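Competence protein PILN (Thermus thermophilus, PDB 4BHQ) probably dimerises through its periplasmic domain as part of the inner membrane platform that initiates type IV pilus biogenesis. Local coordinates at residues A[116-119]-A[120-124]. Numbering follows the deposited sequence.
Sequences EALV and RFIRA
Ile122 has CG1 anti to its carbonyl carbon (chi1 -66°) and Leu118 has CG anti to the backbone N (chi1 176°), which sets Ile122 CD1 obliquely against Leu118 CG at 4.0 Å, one helical turn away. Arg120 follows the same first torsion as Ile122, then bends at chi3 (-72°) and folds back over the preceding turn. Glu116 O lies over the centre of one face of its guanidinium, 3.8 Å from Arg120 CZ, while NH2 passes 3.7 Å from Ala117 CA; a salt bridge to Glu72 holds the NH2 end. Arg123 instead stays extended from CG to NE beside Val119, whose CG1 methyl lies over the middle of one guanidinium face, 3.5 Å from CZ. Apart from the i to i+3 touch on Ala117, these are i to i+4 pairings on helix 115-124, which packs on the four-stranded antiparallel sheet of the PilN dimerization domain. Leu118 and Ile122 face strand 131-141, and Phe121 meets Leu108 and Phe149 of its own chain and Ile64 of the second subunit. An alanine in place of Ile122 lacks CG1, CG2 and CD1, and would probably leave Leu118 CG without its apolar partner and open a gap toward Ile133 and Phe135. Backbone i to i+4 hydrogen bonds run beneath these contacts, Ile122 N to Leu118 O at 2.9 Å and Arg123 N to Val119 O at 2.9 Å among them.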
loop_
_atom_site.group_PDB
_atom_site.type_symbol
_atom_site.label_atom_id
_atom_site.label_comp_id
_atom_site.label_asym_id
_atom_site.label_seq_id
_atom_site.Cartn_x
_atom_site.Cartn_y
_atom_site.Cartn_z
ATOM N N GLU A 116 20.471 6.081 1.639
ATOM C CA GLU A 116 19.886 7.184 0.831
ATOM C C GLU A 116 18.386 6.848 0.476
ATOM O O GLU A 116 17.544 7.724 0.500
ATOM C CB GLU A 116 20.753 7.321 -0.474
ATOM C CG GLU A 116 22.212 7.858 -0.169
ATOM C CD GLU A 116 23.250 6.709 0.121
ATOM O OE1 GLU A 116 22.903 5.500 0.227
ATOM O OE2 GLU A 116 24.484 6.994 0.248
ATOM N N ALA A 117 18.074 5.587 0.185
ATOM C CA ALA A 117 16.651 5.186 -0.083
ATOM C C ALA A 117 15.792 5.400 1.159
ATOM O O ALA A 117 14.678 5.882 1.096
ATOM C CB ALA A 117 16.645 3.725 -0.455
ATOM N N LEU A 118 16.367 5.076 2.330
ATOM C CA LEU A 118 15.646 5.273 3.617
ATOM C C LEU A 118 15.377 6.771 3.861
ATOM O O LEU A 118 14.261 7.182 4.220
ATOM C CB LEU A 118 16.487 4.679 4.773
ATOM C CG LEU A 118 15.894 4.914 6.170
ATOM C CD1 LEU A 118 14.453 4.394 6.249
ATOM C CD2 LEU A 118 16.814 4.212 7.165
ATOM N N VAL A 119 16.399 7.582 3.651
ATOM C CA VAL A 119 16.221 9.040 3.815
ATOM C C VAL A 119 15.174 9.612 2.850
ATOM O O VAL A 119 14.319 10.398 3.255
ATOM C CB VAL A 119 17.589 9.786 3.611
ATOM C CG1 VAL A 119 17.368 11.256 3.540
ATOM C CG2 VAL A 119 18.539 9.441 4.748
ATOM N N ARG A 120 15.220 9.209 1.590
ATOM C CA ARG A 120 14.134 9.628 0.634
ATOM C C ARG A 120 12.731 9.207 1.079
ATOM O O ARG A 120 11.774 9.963 0.932
ATOM C CB ARG A 120 14.389 9.057 -0.760
ATOM C CG ARG A 120 15.638 9.655 -1.457
ATOM C CD ARG A 120 15.750 9.253 -2.949
ATOM N NE ARG A 120 16.112 7.838 -3.138
ATOM C CZ ARG A 120 17.377 7.424 -3.314
ATOM N NH1 ARG A 120 18.391 8.288 -3.332
ATOM N NH2 ARG A 120 17.659 6.147 -3.489
ATOM N N PHE A 121 12.622 8.013 1.671
ATOM C CA PHE A 121 11.308 7.501 2.136
ATOM C C PHE A 121 10.848 8.361 3.275
ATOM O O PHE A 121 9.668 8.837 3.302
ATOM C CB PHE A 121 11.450 6.012 2.591
ATOM C CG PHE A 121 10.137 5.376 2.992
ATOM C CD1 PHE A 121 9.635 5.525 4.304
ATOM C CD2 PHE A 121 9.370 4.675 2.038
ATOM C CE1 PHE A 121 8.412 4.936 4.668
ATOM C CE2 PHE A 121 8.153 4.055 2.395
ATOM C CZ PHE A 121 7.667 4.187 3.717
ATOM N N ILE A 122 11.745 8.593 4.242
ATOM C CA ILE A 122 11.357 9.403 5.397
ATOM C C ILE A 122 10.935 10.797 4.939
ATOM O O ILE A 122 9.857 11.307 5.363
ATOM C CB ILE A 122 12.488 9.510 6.420
ATOM C CG1 ILE A 122 12.776 8.139 7.037
ATOM C CG2 ILE A 122 12.123 10.529 7.507
ATOM C CD1 ILE A 122 14.078 8.107 7.835
ATOM N N ARG A 123 11.727 11.401 4.069
ATOM C CA ARG A 123 11.455 12.821 3.657
ATOM C C ARG A 123 10.147 12.936 2.891
ATOM O O ARG A 123 9.491 13.955 2.981
ATOM C CB ARG A 123 12.602 13.393 2.785
ATOM C CG ARG A 123 13.833 13.739 3.635
ATOM C CD ARG A 123 14.919 14.459 2.804
ATOM N NE ARG A 123 16.188 14.683 3.534
ATOM C CZ ARG A 123 17.406 14.751 2.960
ATOM N NH1 ARG A 123 17.563 14.643 1.636
ATOM N NH2 ARG A 123 18.493 14.929 3.710
ATOM N N ALA A 124 9.773 11.887 2.122
ATOM C CA ALA A 124 8.462 11.944 1.405
ATOM C C ALA A 124 7.357 12.244 2.366
ATOM O O ALA A 124 6.358 12.867 2.009
ATOM C CB ALA A 124 8.154 10.602 0.672
#